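Local coordinates for type IV secretion protein Dot (Legionella pneumophila, PDB 6KS5) that probably works as a deubiquitinase that controls the association of polyubiquitin chains with the Legionella phagosome, at residues A[93-97]-A[289-293]; A[111-115]-A[206-210]; A[137-142]-A[165-169]. All coordinates share one frame; numbering follows the deposited sequence.

Contact 1: residues A[93-97]-A[289-293]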
loop_
_atom_site.group_PDB
_atom_site.type_symbol
_atom_site.label_atom_id
_atom_site.label_comp_id
_atom_site.label_asym_id
_atom_site.label_seq_id
_atom_site.Cartn_x
_atom_site.Cartn_y
_atom_site.Cartn_z
ATOM N N TYR A 93 12.306 4.929 -21.022
ATOM C CA TYR A 93 12.249 5.182 -19.587
ATOM C C TYR A 93 10.946 4.650 -19.006
ATOM O O TYR A 93 9.869 5.167 -19.302
ATOM C CB TYR A 93 12.381 6.677 -19.283
ATOM C CG TYR A 93 13.707 7.288 -19.685
ATOM C CD1 TYR A 93 13.958 7.655 -21.005
ATOM C CD2 TYR A 93 14.710 7.498 -18.745
ATOM C CE1 TYR A 93 15.166 8.213 -21.376
ATOM C CE2 TYR A 93 15.923 8.058 -19.108
ATOM C CZ TYR A 93 16.145 8.411 -20.425
ATOM O OH TYR A 93 17.350 8.965 -20.796
ATOM N N LEU A 94 11.046 3.607 -18.183
ATOM C CA LEU A 94 9.859 3.008 -17.589
ATOM C C LEU A 94 10.030 2.834 -16.087
ATOM O O LEU A 94 9.058 2.938 -15.330
ATOM C CB LEU A 94 9.553 1.666 -18.251
ATOM C CG LEU A 94 8.151 1.114 -18.004
ATOM C CD1 LEU A 94 7.116 1.968 -18.719
ATOM C CD2 LEU A 94 8.061 -0.336 -18.457
ATOM N N PHE A 95 11.262 2.578 -15.642
ATOM C CA PHE A 95 11.504 2.394 -14.215
ATOM C C PHE A 95 11.294 3.696 -13.451
ATOM O O PHE A 95 10.717 3.696 -12.355
ATOM C CB PHE A 95 12.919 1.857 -13.983
ATOM C CG PHE A 95 13.275 1.693 -12.532
ATOM C CD1 PHE A 95 13.826 2.747 -11.813
ATOM C CD2 PHE A 95 13.065 0.486 -11.888
ATOM C CE1 PHE A 95 14.151 2.603 -10.477
ATOM C CE2 PHE A 95 13.391 0.334 -10.553
ATOM C CZ PHE A 95 13.934 1.397 -9.847
ATOM N N GLU A 96 11.766 4.814 -14.004
ATOM C CA GLU A 96 11.602 6.099 -13.334
ATOM C C GLU A 96 10.135 6.499 -13.235
ATOM O O GLU A 96 9.752 7.220 -12.304
ATOM C CB GLU A 96 12.400 7.182 -14.065
ATOM C CG GLU A 96 13.916 7.030 -13.975
ATOM C CD GLU A 96 14.465 5.982 -14.926
ATOM O OE1 GLU A 96 15.614 5.532 -14.718
ATOM O OE2 GLU A 96 13.749 5.604 -15.881
ATOM N N LYS A 97 9.302 6.044 -14.174
ATOM C CA LYS A 97 7.899 6.439 -14.168
ATOM C C LYS A 97 7.120 5.727 -13.066
ATOM O O LYS A 97 6.269 6.336 -12.406
ATOM C CB LYS A 97 7.276 6.165 -15.536
ATOM N N SER A 289 17.054 -1.722 -16.423
ATOM C CA SER A 289 17.301 -0.551 -15.582
ATOM C C SER A 289 17.542 -0.957 -14.127
ATOM O O SER A 289 18.496 -0.500 -13.493
ATOM C CB SER A 289 16.123 0.424 -15.632
ATOM O OG SER A 289 15.549 0.581 -16.915
ATOM N N TYR A 290 16.675 -1.808 -13.570
ATOM C CA TYR A 290 16.808 -2.174 -12.161
ATOM C C TYR A 290 18.163 -2.811 -11.895
ATOM O O TYR A 290 18.812 -2.509 -10.888
ATOM C CB TYR A 290 15.672 -3.114 -11.758
ATOM C CG TYR A 290 15.549 -3.319 -10.270
ATOM C CD1 TYR A 290 15.861 -2.299 -9.374
ATOM C CD2 TYR A 290 15.132 -4.539 -9.755
ATOM C CE1 TYR A 290 15.746 -2.491 -8.008
ATOM C CE2 TYR A 290 15.016 -4.742 -8.392
ATOM C CZ TYR A 290 15.326 -3.707 -7.520
ATOM O OH TYR A 290 15.226 -3.881 -6.160
ATOM N N ALA A 291 18.613 -3.685 -12.802
ATOM C CA ALA A 291 19.947 -4.260 -12.683
ATOM C C ALA A 291 21.027 -3.195 -12.830
ATOM O O ALA A 291 22.095 -3.303 -12.216
ATOM C CB ALA A 291 20.132 -5.370 -13.719
ATOM N N GLN A 292 20.770 -2.158 -13.628
ATOM C CA GLN A 292 21.692 -1.031 -13.666
ATOM C C GLN A 292 21.609 -0.228 -12.380
ATOM O O GLN A 292 22.633 0.238 -11.867
ATOM C CB GLN A 292 21.396 -0.142 -14.873
ATOM N N TYR A 293 20.399 -0.072 -11.839
ATOM C CA TYR A 293 20.211 0.689 -10.609
ATOM C C TYR A 293 20.865 0.010 -9.414
ATOM O O TYR A 293 21.360 0.694 -8.511
ATOM C CB TYR A 293 18.720 0.885 -10.346
ATOM C CG TYR A 293 18.132 2.154 -10.916
ATOM C CD1 TYR A 293 17.547 2.172 -12.173
ATOM C CD2 TYR A 293 18.153 3.336 -10.184
ATOM C CE1 TYR A 293 17.002 3.333 -12.689
ATOM C CE2 TYR A 293 17.609 4.500 -10.689
ATOM C CZ TYR A 293 17.033 4.495 -11.939
ATOM O OH TYR A 293 16.493 5.658 -12.439
#
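F95 reaches from the start of helix 95-112 into a cluster of aromatic side chains on helix 280-296, where Y290 and Y293 receive it. Its CB lies 3.9 Å from CB of S289, at the point where the two backbones come nearest. With CG anti to the backbone N (chi1 178°), the ring is carried straight on towards the other helix. CD1 approaches CE1 of Y293 at 3.3 Å, and CE1 of F95 stands over the centre of the Y293 ring, 3.6 Å above its plane. The planes are inclined by 32°, an oblique meeting with ring centroids 4.4 Å apart. Elsewhere on the rim, CE2 of F95 meets CD1 of Y290 at 3.8 Å. Those two rings are nearly parallel, at 17°, but slid so far along each other that they hardly overlap.

The cluster has one polar edge. E96, bent at chi2, brings OE1 into the plane of the Y293 ring beside its hydroxyl, and Y293 OH donates to OE1. The modelled length of 2.4 Å is doubtful at this resolution. Y293 OH also has a weak hydrogen bond with the backbone N of L312.

L94 is the N-cap residue of helix 95-112, so the contact involves that helix's first turn, backed by L39 of helix 29-40, which touches L94 and K97. Helix 280-296 follows strand 272-273, and Y290 rests on S23, just beyond strand 20-21 next to it in the sheet.

Contact 2: residues A[111-115]-A[206-210]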
loop_
_atom_site.group_PDB
_atom_site.type_symbol
_atom_site.label_atom_id
_atom_site.label_comp_id
_atom_site.label_asym_id
_atom_site.label_seq_id
_atom_site.Cartn_x
_atom_site.Cartn_y
_atom_site.Cartn_z
ATOM N N THR A 111 -7.585 8.416 -0.223
ATOM C CA THR A 111 -8.586 9.458 -0.432
ATOM C C THR A 111 -9.780 8.967 -1.236
ATOM O O THR A 111 -10.819 9.634 -1.236
ATOM C CB THR A 111 -7.997 10.678 -1.142
ATOM O OG1 THR A 111 -7.931 10.424 -2.552
ATOM C CG2 THR A 111 -6.617 11.009 -0.617
ATOM N N GLN A 112 -9.665 7.830 -1.913
ATOM C CA GLN A 112 -10.794 7.291 -2.651
ATOM C C GLN A 112 -11.641 6.341 -1.819
ATOM O O GLN A 112 -12.740 5.980 -2.253
ATOM C CB GLN A 112 -10.309 6.580 -3.921
ATOM N N LEU A 113 -11.173 5.935 -0.640
ATOM C CA LEU A 113 -11.947 5.030 0.207
ATOM C C LEU A 113 -12.074 5.573 1.622
ATOM O O LEU A 113 -12.061 4.821 2.598
ATOM C CB LEU A 113 -11.349 3.623 0.215
ATOM C CG LEU A 113 -9.835 3.380 0.287
ATOM C CD1 LEU A 113 -9.263 3.682 1.665
ATOM C CD2 LEU A 113 -9.499 1.956 -0.157
ATOM N N VAL A 114 -12.221 6.887 1.762
ATOM C CA VAL A 114 -12.477 7.485 3.061
ATOM C C VAL A 114 -13.886 8.064 3.162
ATOM O O VAL A 114 -14.482 8.027 4.246
ATOM C CB VAL A 114 -11.414 8.552 3.410
ATOM C CG1 VAL A 114 -11.518 9.752 2.486
ATOM C CG2 VAL A 114 -11.526 8.976 4.875
ATOM N N ASN A 115 -14.436 8.593 2.069
ATOM C CA ASN A 115 -15.843 8.957 1.987
ATOM C C ASN A 115 -16.673 7.891 1.282
ATOM O O ASN A 115 -17.797 8.170 0.853
ATOM C CB ASN A 115 -16.006 10.300 1.277
ATOM C CG ASN A 115 -14.871 11.258 1.571
ATOM O OD1 ASN A 115 -13.864 11.281 0.859
ATOM N ND2 ASN A 115 -15.026 12.059 2.622
ATOM N N TYR A 206 -12.473 3.924 10.854
ATOM C CA TYR A 206 -12.265 3.804 9.415
ATOM C C TYR A 206 -11.366 4.912 8.885
ATOM O O TYR A 206 -10.463 4.648 8.082
ATOM C CB TYR A 206 -13.611 3.828 8.688
ATOM C CG TYR A 206 -13.529 3.592 7.193
ATOM C CD1 TYR A 206 -12.929 2.450 6.686
ATOM C CD2 TYR A 206 -14.072 4.499 6.291
ATOM C CE1 TYR A 206 -12.860 2.222 5.329
ATOM C CE2 TYR A 206 -14.007 4.275 4.926
ATOM C CZ TYR A 206 -13.401 3.128 4.456
ATOM O OH TYR A 206 -13.321 2.875 3.105
ATOM N N THR A 207 -11.594 6.158 9.314
ATOM C CA THR A 207 -10.784 7.250 8.785
ATOM C C THR A 207 -9.345 7.148 9.275
ATOM O O THR A 207 -8.410 7.381 8.503
ATOM C CB THR A 207 -11.393 8.611 9.141
ATOM O OG1 THR A 207 -11.093 8.948 10.500
ATOM C CG2 THR A 207 -12.907 8.602 8.938
ATOM N N LEU A 208 -9.146 6.769 10.543
ATOM C CA LEU A 208 -7.795 6.528 11.046
ATOM C C LEU A 208 -7.073 5.487 10.204
ATOM O O LEU A 208 -5.866 5.594 9.950
ATOM C CB LEU A 208 -7.853 6.061 12.498
ATOM C CG LEU A 208 -8.010 7.075 13.621
ATOM C CD1 LEU A 208 -8.259 6.327 14.907
ATOM C CD2 LEU A 208 -6.771 7.942 13.731
ATOM N N TYR A 209 -7.806 4.468 9.764
ATOM C CA TYR A 209 -7.231 3.439 8.914
ATOM C C TYR A 209 -6.788 4.019 7.581
ATOM O O TYR A 209 -5.684 3.724 7.103
ATOM C CB TYR A 209 -8.264 2.340 8.720
ATOM C CG TYR A 209 -7.826 1.155 7.904
ATOM C CD1 TYR A 209 -6.680 0.441 8.220
ATOM C CD2 TYR A 209 -8.592 0.725 6.834
ATOM C CE1 TYR A 209 -6.309 -0.661 7.478
ATOM C CE2 TYR A 209 -8.231 -0.366 6.094
ATOM C CZ TYR A 209 -7.094 -1.057 6.415
ATOM O OH TYR A 209 -6.751 -2.151 5.651
ATOM N N CYS A 210 -7.621 4.865 6.975
ATOM C CA CYS A 210 -7.231 5.420 5.690
ATOM C C CYS A 210 -6.063 6.388 5.856
ATOM O O CYS A 210 -5.207 6.491 4.975
ATOM C CB CYS A 210 -8.451 6.070 5.039
ATOM S SG CYS A 210 -9.795 4.895 4.868
#
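L113 and V114, just past the end of helix 95-112, lie against one face of helix 193-214, made by Y206, T207 and C210. L113 meets it through a methyl: CD1 is 3.5 Å from SG of C210. Its CG sits between the backbone N and the carbonyl carbon (chi1 41°), a crowded position that folds the side chain towards the sulfur. V114 meets the same helix at C210 and T207, with CB 4.2 Å from CB of C210 and CG2 4.3 Å from CB of T207, an apolar touch on the carbon part of the threonine.

The polar link runs from the Y206 hydroxyl to the main chain: Y206 OH donates to L113 O. The modelled 2.4 Å is doubtful, since L113 O is placed too close to the tyrosine. CB of L113 lies 3.6 Å from the same hydroxyl, so the phenol oxygen is met by backbone and side chain of one residue.

The loop that follows helix 95-112 thus packs on the side of helix 193-214. The chain turns through 113-115 and enters helix 117-122, and the turn lies across Y206, T207 and C210, one turn of the partner.

Within helix 193-214, C210 SG lies over the centre of the Y206 ring, 4.0 Å above the plane, and so probably helps to place the phenol; the two residues are also tied by the helical bond from C210 N to Y206 O (3.1 Å). Y206 further touches V119 and K120 of helix 117-122, as well as M123, while the W201 ring meets it from a turn earlier at about 55°. I55 touches V114 from the side of the first segment.

Contact 3: residues A[137-142]-A[165-169]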
loop_
_atom_site.group_PDB
_atom_site.type_symbol
_atom_site.label_atom_id
_atom_site.label_comp_id
_atom_site.label_asym_id
_atom_site.label_seq_id
_atom_site.Cartn_x
_atom_site.Cartn_y
_atom_site.Cartn_z
ATOM N N TYR A 137 -7.557 -10.073 17.631
ATOM C CA TYR A 137 -6.573 -9.272 18.350
ATOM C C TYR A 137 -6.729 -9.428 19.856
ATOM O O TYR A 137 -5.736 -9.491 20.589
ATOM C CB TYR A 137 -6.700 -7.801 17.952
ATOM C CG TYR A 137 -5.561 -6.939 18.439
ATOM C CD1 TYR A 137 -5.576 -6.383 19.708
ATOM C CD2 TYR A 137 -4.472 -6.678 17.626
ATOM C CE1 TYR A 137 -4.530 -5.596 20.152
ATOM C CE2 TYR A 137 -3.423 -5.898 18.057
ATOM C CZ TYR A 137 -3.455 -5.357 19.320
ATOM O OH TYR A 137 -2.408 -4.575 19.756
ATOM N N LYS A 138 -7.969 -9.504 20.337
ATOM C CA LYS A 138 -8.187 -9.534 21.778
ATOM C C LYS A 138 -7.765 -10.868 22.381
ATOM O O LYS A 138 -7.028 -10.905 23.371
ATOM C CB LYS A 138 -9.649 -9.242 22.095
ATOM C CG LYS A 138 -9.963 -9.313 23.576
ATOM C CD LYS A 138 -11.395 -9.734 23.827
ATOM C CE LYS A 138 -12.329 -9.208 22.757
ATOM N NZ LYS A 138 -13.748 -9.277 23.216
ATOM N N GLU A 139 -8.228 -11.980 21.806
ATOM C CA GLU A 139 -7.897 -13.280 22.387
ATOM C C GLU A 139 -6.458 -13.694 22.099
ATOM O O GLU A 139 -5.833 -14.368 22.932
ATOM C CB GLU A 139 -8.859 -14.357 21.884
ATOM C CG GLU A 139 -10.324 -14.070 22.204
ATOM C CD GLU A 139 -10.749 -14.589 23.568
ATOM O OE1 GLU A 139 -11.828 -14.160 24.049
ATOM O OE2 GLU A 139 -10.010 -15.417 24.153
ATOM N N TYR A 140 -5.913 -13.307 20.938
ATOM C CA TYR A 140 -4.546 -13.691 20.606
ATOM C C TYR A 140 -3.517 -12.918 21.417
ATOM O O TYR A 140 -2.425 -13.439 21.665
ATOM C CB TYR A 140 -4.277 -13.475 19.123
ATOM C CG TYR A 140 -4.806 -14.549 18.189
ATOM C CD1 TYR A 140 -5.338 -15.737 18.678
ATOM C CD2 TYR A 140 -4.768 -14.367 16.805
ATOM C CE1 TYR A 140 -5.822 -16.716 17.816
ATOM C CE2 TYR A 140 -5.246 -15.331 15.940
ATOM C CZ TYR A 140 -5.773 -16.505 16.447
ATOM O OH TYR A 140 -6.250 -17.468 15.582
ATOM N N ARG A 141 -3.838 -11.702 21.851
ATOM C CA ARG A 141 -2.845 -10.904 22.554
ATOM C C ARG A 141 -2.597 -11.375 23.978
ATOM O O ARG A 141 -1.693 -10.847 24.635
ATOM C CB ARG A 141 -3.263 -9.437 22.566
ATOM C CG ARG A 141 -2.097 -8.478 22.449
ATOM C CD ARG A 141 -2.549 -7.047 22.640
ATOM N NE ARG A 141 -1.434 -6.161 22.946
ATOM C CZ ARG A 141 -0.958 -5.967 24.169
ATOM N NH1 ARG A 141 -1.501 -6.601 25.196
ATOM N NH2 ARG A 141 0.060 -5.140 24.362
ATOM N N SER A 142 -3.361 -12.350 24.475
ATOM C CA SER A 142 -3.085 -12.834 25.819
ATOM C C SER A 142 -1.750 -13.553 25.909
ATOM O O SER A 142 -1.266 -13.783 27.020
ATOM C CB SER A 142 -4.215 -13.745 26.303
ATOM O OG SER A 142 -5.160 -12.982 27.044
ATOM N N LEU A 165 -7.645 -0.665 20.243
ATOM C CA LEU A 165 -7.496 -2.104 20.420
ATOM C C LEU A 165 -6.830 -2.432 21.751
ATOM O O LEU A 165 -7.227 -3.387 22.426
ATOM C CB LEU A 165 -6.708 -2.704 19.254
ATOM C CG LEU A 165 -7.523 -2.994 17.987
ATOM C CD1 LEU A 165 -6.618 -3.288 16.793
ATOM C CD2 LEU A 165 -8.506 -4.134 18.215
ATOM N N GLU A 166 -5.822 -1.651 22.151
ATOM C CA GLU A 166 -5.197 -1.877 23.453
ATOM C C GLU A 166 -6.188 -1.639 24.581
ATOM O O GLU A 166 -6.254 -2.418 25.542
ATOM C CB GLU A 166 -3.975 -0.981 23.619
ATOM C CG GLU A 166 -2.717 -1.557 22.999
ATOM C CD GLU A 166 -2.497 -3.012 23.373
ATOM O OE1 GLU A 166 -2.487 -3.324 24.585
ATOM O OE2 GLU A 166 -2.342 -3.841 22.447
ATOM N N TYR A 167 -6.971 -0.567 24.482
ATOM C CA TYR A 167 -8.072 -0.389 25.414
ATOM C C TYR A 167 -9.053 -1.551 25.314
ATOM O O TYR A 167 -9.514 -2.069 26.335
ATOM C CB TYR A 167 -8.770 0.944 25.149
ATOM C CG TYR A 167 -9.870 1.251 26.130
ATOM C CD1 TYR A 167 -9.579 1.688 27.418
ATOM C CD2 TYR A 167 -11.199 1.103 25.772
ATOM C CE1 TYR A 167 -10.587 1.966 28.320
ATOM C CE2 TYR A 167 -12.211 1.377 26.662
ATOM C CZ TYR A 167 -11.904 1.804 27.933
ATOM O OH TYR A 167 -12.926 2.069 28.811
ATOM N N PHE A 168 -9.354 -1.994 24.088
ATOM C CA PHE A 168 -10.265 -3.120 23.888
ATOM C C PHE A 168 -9.734 -4.391 24.539
ATOM O O PHE A 168 -10.503 -5.174 25.107
ATOM C CB PHE A 168 -10.489 -3.339 22.391
ATOM C CG PHE A 168 -11.529 -4.374 22.063
ATOM C CD1 PHE A 168 -12.663 -4.512 22.839
ATOM C CD2 PHE A 168 -11.382 -5.189 20.948
ATOM C CE1 PHE A 168 -13.627 -5.455 22.527
ATOM C CE2 PHE A 168 -12.341 -6.138 20.627
ATOM C CZ PHE A 168 -13.469 -6.268 21.422
ATOM N N TYR A 169 -8.420 -4.608 24.478
ATOM C CA TYR A 169 -7.852 -5.841 25.009
ATOM C C TYR A 169 -7.967 -5.889 26.527
ATOM O O TYR A 169 -8.652 -6.756 27.086
ATOM C CB TYR A 169 -6.391 -5.971 24.579
ATOM C CG TYR A 169 -5.629 -7.027 25.344
ATOM C CD1 TYR A 169 -5.894 -8.377 25.153
ATOM C CD2 TYR A 169 -4.640 -6.676 26.253
ATOM C CE1 TYR A 169 -5.201 -9.347 25.852
ATOM C CE2 TYR A 169 -3.940 -7.638 26.956
ATOM C CZ TYR A 169 -4.224 -8.970 26.752
ATOM O OH TYR A 169 -3.527 -9.933 27.449
#
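OE2 of E166 is gripped by two groups from the other segment: Y137 OH donates to it at 2.8 Å, and R141 NE forms a salt bridge with it, modelled at 2.5 Å. The contact packs helix 130-140 and the residues just after it on helix 162-173, in an all-helical part of the chain where the intervening residues form two short helices and no strand. The hydroxyl arrives nearly in line with the C-O bond of the carboxylate, whose plane is turned 70° from the phenol ring. R141 does not form the flat two-pronged pair: guanidinium and carboxylate planes are 59° apart, and OE1 stands over the guanidinium centre, 3.0 Å above its plane. A bend at chi2 of E166 swings the carboxylate back to these partners. The two grips hold the acid between a phenol and a probable positive charge, which would probably favour its ionised form.

Next to the acid, at L165, the contact turns apolar. CB of L165 lies over the face of the Y137 ring in a CH-pi contact, 4.1 Å from the centroid, while Y158 meets that ring edge-to-face and L149 of helix 146-150 also touches Y137. K138, bent at chi3, crosses the F168 side chain at about a right angle and brings CE to 3.4 Å from CZ of F168, which rests in turn on D193 and I197 of helix 193-214.

Y169 fills the other flank. CB of R141 lies over its ring face, NH1 of R141 comes near CD2 and CE2 of Y169 with the guanidinium and ring planes 56° apart, and K138 O sits at the ring edge, 3.3 Å from CD1. S142 OG has its stronger bond with E173, and Y169 OH reaches that same OG only weakly, at 3.5 Å.

Contact 2 is the buried one, its centre about 13 Å from the chain's centre, whereas contacts 1 and 3 are only partly buried and lie further out, their centres about 44 Å apart. Helix 95-112 serves both contact 1 and contact 2, one at its start and the other just past its end, so it spans the two sides of the chain's centre. Contact 3 does not use helix 95-112, but its helix 162-173 is followed directly by the helix 193-214 of contact 2. The chemistry differs accordingly: rings dominate contact 1, aliphatic groups, a sulfur and a phenol-to-carbonyl bond contact 2, and a salt bridge among tyrosines the most extensive, contact 3.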